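Local coordinates for protein nicotinate phosphoribosyltransferase (Saccharomyces cerevisiae, PDB 1VLP) that catalyses the ATP-dependent joining of nicotinate to the phosphoribosyl group of 5-phosphoribosyl 1-diphosphate, the first step from nicotinic acid to NAD, at residues A[55-69]-A[147-159]. Numbering follows the deposited sequence.
Sequences LTFNKEAINWLKEQF and LLSLISEAYFKFV
Two helices lying against the antiparallel sheet that includes strands 113-120, 126-134 and 388-395 pack here on each other, Trp64 of helix 59-69 resting on Phe158 and Ala154 of helix 147-159. The segment axes run roughly antiparallel, at 141°, and approach to 8.7 Å. Trp64 is a knob in the hole formed by Glu153, Ala154, Lys157 and Phe158. Its CG lies anti to the backbone N (chi1 -176°), which lays the indole across the neighbouring helix. Phe158 CE2 sits over one indole face, 3.4 Å from Trp64 CG, with the rings oblique. Gln68 CG covers the opposite face, and the Gln68 amide bonds to the backbone of Glu15 and Val17. Ala154 CB touches Trp64 CE3 at 3.7 Å. An alanine in place of Trp64 would probably leave Phe158 without its ring partner and open a gap beside Ala154. From the other helix Leu150 is a knob among Trp64, Leu65, Gln68 and Phe69. Farther along, Leu147 CD2 makes a CH-pi contact over the Phe69 face, 3.8 Å from the ring centroid. At the other end Tyr155 turns its edge to the face of Phe57, with planes at 74°. A water bridges Tyr155 OH (2.8 Å) and Thr56 N (3.0 Å). Asn58 is the N-cap of its helix: OD1 accepts from Ala61 N at 2.9 Å, while ND2 donates to Phe158 O at 3.1 Å. The second bond is fairly straight, but its donor stands above the carbonyl plane. One amide thus caps one helix and ties it to the backbone of Phe158 in the other, beside an interface that is otherwise mostly apolar.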
ATOM      1  N   LEU A  55       3.257  19.523 -10.908  1.00  5.57           N
ATOM      2  CA  LEU A  55       3.849  18.543 -11.795  1.00  5.17           C
ATOM      3  C   LEU A  55       2.769  18.095 -12.785  1.00  8.07           C
ATOM      4  O   LEU A  55       1.703  17.635 -12.390  1.00  6.57           O
ATOM      5  CB  LEU A  55       4.369  17.349 -11.028  1.00  5.83           C
ATOM      6  CG  LEU A  55       5.489  17.600  -9.979  1.00 10.14           C
ATOM      7  CD1 LEU A  55       6.140  16.306  -9.503  1.00 11.50           C
ATOM      8  CD2 LEU A  55       6.542  18.606 -10.466  1.00 13.27           C
ATOM      9  N   THR A  56       3.063  18.217 -14.074  1.00  5.34           N
ATOM     10  CA  THR A  56       2.072  18.071 -15.118  1.00  7.16           C
ATOM     11  C   THR A  56       2.509  17.079 -16.193  1.00  4.97           C
ATOM     12  O   THR A  56       3.667  16.710 -16.263  1.00  7.75           O
ATOM     13  CB  THR A  56       1.785  19.424 -15.811  1.00  5.09           C
ATOM     14  OG1 THR A  56       2.902  19.873 -16.620  1.00  3.46           O
ATOM     15  CG2 THR A  56       1.422  20.463 -14.783  1.00  6.91           C
ATOM     16  N   PHE A  57       1.551  16.714 -17.034  1.00  4.43           N
ATOM     17  CA  PHE A  57       1.772  15.727 -18.079  1.00  4.68           C
ATOM     18  C   PHE A  57       1.741  16.310 -19.487  1.00  4.27           C
ATOM     19  O   PHE A  57       1.187  17.383 -19.736  1.00  4.88           O
ATOM     20  CB  PHE A  57       0.714  14.618 -17.943  1.00  6.58           C
ATOM     21  CG  PHE A  57       0.970  13.722 -16.754  1.00  4.09           C
ATOM     22  CD1 PHE A  57       0.554  14.094 -15.475  1.00  7.53           C
ATOM     23  CD2 PHE A  57       1.721  12.553 -16.909  1.00  3.29           C
ATOM     24  CE1 PHE A  57       0.862  13.271 -14.374  1.00  3.80           C
ATOM     25  CE2 PHE A  57       2.000  11.764 -15.855  1.00  4.32           C
ATOM     26  CZ  PHE A  57       1.554  12.123 -14.553  1.00  2.39           C
ATOM     27  N   ASN A  58       2.308  15.544 -20.401  1.00  5.41           N
ATOM     28  CA  ASN A  58       2.284  15.885 -21.818  1.00  4.97           C
ATOM     29  C   ASN A  58       1.521  14.854 -22.615  1.00  4.96           C
ATOM     30  O   ASN A  58       1.135  13.784 -22.085  1.00  3.89           O
ATOM     31  CB  ASN A  58       3.700  16.129 -22.361  1.00  8.40           C
ATOM     32  CG  ASN A  58       4.655  14.983 -22.159  1.00  6.61           C
ATOM     33  OD1 ASN A  58       4.297  13.806 -22.108  1.00  4.99           O
ATOM     34  ND2 ASN A  58       5.937  15.342 -22.024  1.00  7.90           N
ATOM     35  N   LYS A  59       1.333  15.144 -23.911  1.00  6.25           N
ATOM     36  CA  LYS A  59       0.564  14.252 -24.759  1.00  8.14           C
ATOM     37  C   LYS A  59       1.242  12.912 -24.915  1.00  5.37           C
ATOM     38  O   LYS A  59       0.573  11.878 -24.929  1.00  5.65           O
ATOM     39  CB  LYS A  59       0.312  14.892 -26.136  1.00  9.89           C
ATOM     40  CG  LYS A  59      -0.814  15.918 -26.107  1.00 19.66           C
ATOM     41  N   GLU A  60       2.558  12.911 -25.005  1.00  6.79           N
ATOM     42  CA  GLU A  60       3.288  11.635 -25.129  1.00  7.30           C
ATOM     43  C   GLU A  60       2.990  10.692 -23.959  1.00  5.81           C
ATOM     44  O   GLU A  60       2.636   9.519 -24.159  1.00  4.55           O
ATOM     45  CB  GLU A  60       4.790  11.869 -25.163  1.00  7.57           C
ATOM     46  CG  GLU A  60       5.564  10.690 -25.777  1.00 15.62           C
ATOM     47  CD  GLU A  60       7.060  10.991 -26.000  1.00 20.08           C
ATOM     48  OE1 GLU A  60       7.551  12.092 -25.613  1.00 28.75           O
ATOM     49  OE2 GLU A  60       7.737  10.104 -26.574  1.00 31.52           O
ATOM     50  N   ALA A  61       3.116  11.226 -22.742  1.00  4.58           N
ATOM     51  CA  ALA A  61       2.836  10.431 -21.513  1.00  5.23           C
ATOM     52  C   ALA A  61       1.399   9.906 -21.504  1.00  4.53           C
ATOM     53  O   ALA A  61       1.148   8.730 -21.181  1.00  3.88           O
ATOM     54  CB  ALA A  61       3.078  11.278 -20.301  1.00  3.76           C
ATOM     55  N   ILE A  62       0.458  10.772 -21.870  1.00  3.75           N
ATOM     56  CA  ILE A  62      -0.954  10.413 -21.853  1.00  4.62           C
ATOM     57  C   ILE A  62      -1.242   9.267 -22.834  1.00  3.53           C
ATOM     58  O   ILE A  62      -1.943   8.284 -22.510  1.00  3.75           O
ATOM     59  CB  ILE A  62      -1.817  11.652 -22.110  1.00  3.60           C
ATOM     60  CG1 ILE A  62      -1.709  12.606 -20.912  1.00  3.33           C
ATOM     61  CG2 ILE A  62      -3.308  11.258 -22.413  1.00  7.15           C
ATOM     62  CD1 ILE A  62      -2.254  14.028 -21.148  1.00  6.98           C
ATOM     63  N   ASN A  63      -0.684   9.383 -24.036  1.00  5.22           N
ATOM     64  CA  ASN A  63      -0.929   8.350 -25.047  1.00  7.17           C
ATOM     65  C   ASN A  63      -0.330   7.004 -24.598  1.00  4.17           C
ATOM     66  O   ASN A  63      -0.940   5.965 -24.833  1.00  2.75           O
ATOM     67  CB  ASN A  63      -0.388   8.780 -26.411  1.00  7.11           C
ATOM     68  CG  ASN A  63      -1.167   9.957 -27.006  1.00 10.52           C
ATOM     69  OD1 ASN A  63      -2.342  10.117 -26.719  1.00 11.93           O
ATOM     70  ND2 ASN A  63      -0.496  10.778 -27.835  1.00 16.08           N
ATOM     71  N   TRP A  64       0.867   7.022 -24.008  1.00  5.22           N
ATOM     72  CA  TRP A  64       1.502   5.814 -23.520  1.00  2.50           C
ATOM     73  C   TRP A  64       0.658   5.204 -22.391  1.00  2.98           C
ATOM     74  O   TRP A  64       0.441   4.017 -22.337  1.00  2.00           O
ATOM     75  CB  TRP A  64       2.928   6.125 -23.049  1.00  5.45           C
ATOM     76  CG  TRP A  64       3.741   4.974 -22.612  1.00  2.38           C
ATOM     77  CD1 TRP A  64       4.548   4.213 -23.395  1.00  3.28           C
ATOM     78  CD2 TRP A  64       3.913   4.503 -21.272  1.00  4.34           C
ATOM     79  NE1 TRP A  64       5.208   3.271 -22.625  1.00  4.59           N
ATOM     80  CE2 TRP A  64       4.823   3.428 -21.320  1.00  3.18           C
ATOM     81  CE3 TRP A  64       3.396   4.890 -20.032  1.00  2.20           C
ATOM     82  CZ2 TRP A  64       5.238   2.774 -20.190  1.00  5.27           C
ATOM     83  CZ3 TRP A  64       3.822   4.227 -18.901  1.00  5.00           C
ATOM     84  CH2 TRP A  64       4.722   3.188 -18.985  1.00  2.13           C
ATOM     85  N   LEU A  65       0.181   6.066 -21.493  1.00  2.00           N
ATOM     86  CA  LEU A  65      -0.686   5.601 -20.415  1.00  2.64           C
ATOM     87  C   LEU A  65      -1.934   4.936 -20.938  1.00  2.83           C
ATOM     88  O   LEU A  65      -2.358   3.907 -20.417  1.00  4.74           O
ATOM     89  CB  LEU A  65      -1.035   6.750 -19.451  1.00  3.26           C
ATOM     90  CG  LEU A  65       0.114   7.076 -18.460  1.00  4.57           C
ATOM     91  CD1 LEU A  65      -0.232   8.429 -17.758  1.00  2.00           C
ATOM     92  CD2 LEU A  65       0.347   6.006 -17.473  1.00  3.79           C
ATOM     93  N   LYS A  66      -2.570   5.534 -21.927  1.00  2.47           N
ATOM     94  CA  LYS A  66      -3.792   4.966 -22.481  1.00  2.52           C
ATOM     95  C   LYS A  66      -3.510   3.518 -22.966  1.00  2.00           C
ATOM     96  O   LYS A  66      -4.271   2.583 -22.674  1.00  2.84           O
ATOM     97  CB  LYS A  66      -4.292   5.854 -23.640  1.00  4.50           C
ATOM     98  CG  LYS A  66      -5.463   5.359 -24.331  1.00 13.67           C
ATOM     99  CD  LYS A  66      -6.070   6.420 -25.264  1.00 18.76           C
ATOM    100  CE  LYS A  66      -7.107   5.777 -26.200  1.00 29.60           C
ATOM    101  NZ  LYS A  66      -8.151   5.045 -25.457  1.00 33.82           N
ATOM    102  N   GLU A  67      -2.390   3.359 -23.672  1.00  4.46           N
ATOM    103  CA  GLU A  67      -1.963   2.040 -24.127  1.00  2.00           C
ATOM    104  C   GLU A  67      -1.705   1.052 -22.980  1.00  3.45           C
ATOM    105  O   GLU A  67      -2.223  -0.064 -22.968  1.00  4.70           O
ATOM    106  CB  GLU A  67      -0.771   2.183 -25.071  1.00  4.52           C
ATOM    107  CG  GLU A  67      -0.337   0.900 -25.718  1.00  6.35           C
ATOM    108  CD  GLU A  67       0.561   1.194 -26.904  1.00  7.50           C
ATOM    109  OE1 GLU A  67       1.732   1.545 -26.677  1.00  4.25           O
ATOM    110  OE2 GLU A  67       0.098   1.108 -28.062  1.00  7.76           O
ATOM    111  N   GLN A  68      -0.905   1.469 -22.008  1.00  2.00           N
ATOM    112  CA  GLN A  68      -0.525   0.662 -20.863  1.00  3.36           C
ATOM    113  C   GLN A  68      -1.739   0.229 -20.012  1.00  2.00           C
ATOM    114  O   GLN A  68      -1.835  -0.910 -19.566  1.00  2.97           O
ATOM    115  CB  GLN A  68       0.557   1.378 -20.039  1.00  2.45           C
ATOM    116  CG  GLN A  68       1.886   1.514 -20.746  1.00  7.13           C
ATOM    117  CD  GLN A  68       2.644   0.224 -20.920  1.00  6.94           C
ATOM    118  OE1 GLN A  68       2.604  -0.635 -20.064  1.00  4.28           O
ATOM    119  NE2 GLN A  68       3.358   0.105 -22.018  1.00  4.48           N
ATOM    120  N   PHE A  69      -2.688   1.146 -19.828  1.00  2.80           N
ATOM    121  CA  PHE A  69      -3.888   0.808 -19.105  1.00  3.81           C
ATOM    122  C   PHE A  69      -4.641  -0.280 -19.850  1.00  4.40           C
ATOM    123  O   PHE A  69      -5.178  -1.196 -19.220  1.00  2.92           O
ATOM    124  CB  PHE A  69      -4.810   2.009 -18.909  1.00  5.61           C
ATOM    125  CG  PHE A  69      -4.280   3.103 -17.993  1.00  3.78           C
ATOM    126  CD1 PHE A  69      -3.111   2.974 -17.229  1.00  2.00           C
ATOM    127  CD2 PHE A  69      -4.968   4.308 -17.917  1.00  4.12           C
ATOM    128  CE1 PHE A  69      -2.687   3.993 -16.374  1.00  7.31           C
ATOM    129  CE2 PHE A  69      -4.532   5.334 -17.091  1.00  6.03           C
ATOM    130  CZ  PHE A  69      -3.382   5.183 -16.335  1.00  5.50           C
ATOM    131  N   LEU A 147      -1.887   1.077 -11.574  1.00  2.81           N
ATOM    132  CA  LEU A 147      -2.124   2.391 -12.182  1.00  2.59           C
ATOM    133  C   LEU A 147      -1.128   3.421 -11.654  1.00  2.40           C
ATOM    134  O   LEU A 147      -0.570   4.200 -12.415  1.00  2.05           O
ATOM    135  CB  LEU A 147      -3.547   2.860 -11.921  1.00  4.12           C
ATOM    136  CG  LEU A 147      -4.616   2.080 -12.658  1.00  3.99           C
ATOM    137  CD1 LEU A 147      -5.963   2.724 -12.434  1.00  3.59           C
ATOM    138  CD2 LEU A 147      -4.346   1.924 -14.154  1.00  7.29           C
ATOM    139  N   LEU A 148      -0.974   3.507 -10.325  1.00  3.85           N
ATOM    140  CA  LEU A 148       0.044   4.389  -9.731  1.00  2.39           C
ATOM    141  C   LEU A 148       1.441   4.138 -10.259  1.00  5.55           C
ATOM    142  O   LEU A 148       2.133   5.103 -10.631  1.00  3.79           O
ATOM    143  CB  LEU A 148       0.002   4.306  -8.229  1.00  4.19           C
ATOM    144  CG  LEU A 148      -1.224   4.928  -7.574  1.00  5.00           C
ATOM    145  CD1 LEU A 148      -1.215   4.529  -6.077  1.00  5.79           C
ATOM    146  CD2 LEU A 148      -1.264   6.440  -7.807  1.00  4.76           C
ATOM    147  N   SER A 149       1.824   2.856 -10.302  1.00  2.70           N
ATOM    148  CA  SER A 149       3.167   2.423 -10.818  1.00  3.39           C
ATOM    149  C   SER A 149       3.346   2.869 -12.261  1.00  2.00           C
ATOM    150  O   SER A 149       4.405   3.399 -12.652  1.00  2.00           O
ATOM    151  CB  SER A 149       3.367   0.910 -10.722  1.00  5.02           C
ATOM    152  OG  SER A 149       3.314   0.454  -9.362  1.00 14.13           O
ATOM    153  N   LEU A 150       2.274   2.759 -13.049  1.00  3.86           N
ATOM    154  CA  LEU A 150       2.338   3.206 -14.433  1.00  2.29           C
ATOM    155  C   LEU A 150       2.432   4.729 -14.620  1.00  3.94           C
ATOM    156  O   LEU A 150       3.198   5.225 -15.490  1.00  2.00           O
ATOM    157  CB  LEU A 150       1.148   2.674 -15.226  1.00  4.53           C
ATOM    158  CG  LEU A 150       1.269   1.198 -15.685  1.00  3.19           C
ATOM    159  CD1 LEU A 150      -0.130   0.714 -16.172  1.00  2.81           C
ATOM    160  CD2 LEU A 150       2.378   0.953 -16.705  1.00  6.03           C
ATOM    161  N   ILE A 151       1.632   5.459 -13.849  1.00  2.00           N
ATOM    162  CA  ILE A 151       1.583   6.923 -13.935  1.00  2.00           C
ATOM    163  C   ILE A 151       2.956   7.483 -13.539  1.00  2.00           C
ATOM    164  O   ILE A 151       3.516   8.356 -14.248  1.00  2.33           O
ATOM    165  CB  ILE A 151       0.442   7.494 -13.068  1.00  2.42           C
ATOM    166  CG1 ILE A 151      -0.925   7.062 -13.621  1.00  2.65           C
ATOM    167  CG2 ILE A 151       0.469   8.991 -13.018  1.00  2.31           C
ATOM    168  CD1 ILE A 151      -2.022   7.184 -12.645  1.00  7.14           C
ATOM    169  N   SER A 152       3.524   6.986 -12.437  1.00  2.94           N
ATOM    170  CA  SER A 152       4.882   7.403 -12.029  1.00  2.63           C
ATOM    171  C   SER A 152       5.890   7.094 -13.138  1.00  3.31           C
ATOM    172  O   SER A 152       6.672   7.965 -13.532  1.00  3.44           O
ATOM    173  CB  SER A 152       5.276   6.691 -10.742  1.00  3.27           C
ATOM    174  OG  SER A 152       6.463   7.157 -10.185  1.00  6.13           O
ATOM    175  N   GLU A 153       5.864   5.857 -13.636  1.00  4.42           N
ATOM    176  CA  GLU A 153       6.793   5.487 -14.712  1.00  4.47           C
ATOM    177  C   GLU A 153       6.667   6.395 -15.953  1.00  3.83           C
ATOM    178  O   GLU A 153       7.660   6.847 -16.474  1.00  6.39           O
ATOM    179  CB  GLU A 153       6.666   4.001 -15.039  1.00  5.09           C
ATOM    180  CG  GLU A 153       7.609   3.589 -16.150  1.00  4.86           C
ATOM    181  CD  GLU A 153       8.157   2.172 -16.044  1.00  8.01           C
ATOM    182  OE1 GLU A 153       7.919   1.444 -15.053  1.00  5.51           O
ATOM    183  OE2 GLU A 153       8.863   1.791 -16.994  1.00  7.68           O
ATOM    184  N   ALA A 154       5.438   6.686 -16.373  1.00  2.07           N
ATOM    185  CA  ALA A 154       5.118   7.607 -17.491  1.00  2.00           C
ATOM    186  C   ALA A 154       5.755   8.989 -17.273  1.00  2.00           C
ATOM    187  O   ALA A 154       6.414   9.526 -18.151  1.00  4.42           O
ATOM    188  CB  ALA A 154       3.619   7.735 -17.664  1.00  2.00           C
ATOM    189  N   TYR A 155       5.561   9.520 -16.065  1.00  2.20           N
ATOM    190  CA  TYR A 155       6.016  10.864 -15.730  1.00  3.43           C
ATOM    191  C   TYR A 155       7.549  10.924 -15.895  1.00  2.00           C
ATOM    192  O   TYR A 155       8.081  11.847 -16.539  1.00  2.58           O
ATOM    193  CB  TYR A 155       5.573  11.278 -14.293  1.00  3.37           C
ATOM    194  CG  TYR A 155       5.962  12.686 -13.982  1.00  2.00           C
ATOM    195  CD1 TYR A 155       5.158  13.783 -14.437  1.00  2.39           C
ATOM    196  CD2 TYR A 155       7.153  12.970 -13.330  1.00  4.77           C
ATOM    197  CE1 TYR A 155       5.531  15.101 -14.215  1.00  5.23           C
ATOM    198  CE2 TYR A 155       7.554  14.302 -13.128  1.00  3.95           C
ATOM    199  CZ  TYR A 155       6.727  15.359 -13.581  1.00  4.40           C
ATOM    200  OH  TYR A 155       7.136  16.685 -13.366  1.00  6.33           O
ATOM    201  N   PHE A 156       8.270   9.922 -15.361  1.00  2.00           N
ATOM    202  CA  PHE A 156       9.738   9.921 -15.412  1.00  3.17           C
ATOM    203  C   PHE A 156      10.348   9.437 -16.709  1.00  4.75           C
ATOM    204  O   PHE A 156      11.517   9.601 -16.916  1.00  3.58           O
ATOM    205  CB  PHE A 156      10.322   9.242 -14.187  1.00  2.41           C
ATOM    206  CG  PHE A 156      10.075  10.050 -12.952  1.00  3.32           C
ATOM    207  CD1 PHE A 156      10.773  11.253 -12.756  1.00  3.46           C
ATOM    208  CD2 PHE A 156       9.086   9.702 -12.052  1.00  2.56           C
ATOM    209  CE1 PHE A 156      10.528  12.060 -11.632  1.00  4.17           C
ATOM    210  CE2 PHE A 156       8.852  10.484 -10.931  1.00  3.83           C
ATOM    211  CZ  PHE A 156       9.567  11.654 -10.731  1.00  3.17           C
ATOM    212  N   LYS A 157       9.518   8.847 -17.544  1.00  2.74           N
ATOM    213  CA  LYS A 157       9.908   8.443 -18.898  1.00  4.49           C
ATOM    214  C   LYS A 157       9.759   9.563 -19.916  1.00  5.31           C
ATOM    215  O   LYS A 157      10.597   9.711 -20.823  1.00  4.79           O
ATOM    216  CB  LYS A 157       9.039   7.229 -19.304  1.00  7.09           C
ATOM    217  CG  LYS A 157       9.547   6.378 -20.422  1.00 15.09           C
ATOM    218  CD  LYS A 157       8.576   5.150 -20.646  1.00 13.80           C
ATOM    219  CE  LYS A 157       9.113   4.204 -21.711  1.00 22.95           C
ATOM    220  NZ  LYS A 157      10.382   3.523 -21.284  1.00 18.82           N
ATOM    221  N   PHE A 158       8.643  10.293 -19.831  1.00  2.04           N
ATOM    222  CA  PHE A 158       8.239  11.277 -20.849  1.00  4.81           C
ATOM    223  C   PHE A 158       8.298  12.735 -20.406  1.00  6.93           C
ATOM    224  O   PHE A 158       8.442  13.626 -21.262  1.00  4.36           O
ATOM    225  CB  PHE A 158       6.831  10.949 -21.357  1.00  4.03           C
ATOM    226  CG  PHE A 158       6.753   9.611 -21.990  1.00  7.15           C
ATOM    227  CD1 PHE A 158       7.450   9.359 -23.188  1.00  9.87           C
ATOM    228  CD2 PHE A 158       6.095   8.567 -21.361  1.00  6.54           C
ATOM    229  CE1 PHE A 158       7.454   8.090 -23.767  1.00 15.20           C
ATOM    230  CE2 PHE A 158       6.070   7.289 -21.936  1.00  9.02           C
ATOM    231  CZ  PHE A 158       6.746   7.048 -23.137  1.00  7.13           C
ATOM    232  N   VAL A 159       8.135  12.995 -19.119  1.00  3.16           N
ATOM    233  CA  VAL A 159       8.028  14.370 -18.640  1.00  4.25           C
ATOM    234  C   VAL A 159       9.333  14.890 -18.003  1.00  4.33           C
ATOM    235  O   VAL A 159       9.859  15.922 -18.470  1.00  3.74           O
ATOM    236  CB  VAL A 159       6.807  14.585 -17.701  1.00  2.25           C
ATOM    237  CG1 VAL A 159       6.641  16.052 -17.292  1.00  6.31           C
ATOM    238  CG2 VAL A 159       5.554  14.077 -18.365  1.00  3.27           C
TER
HETATM  239  O   HOH W   1       5.888  18.869 -14.661  1.00  4.05           O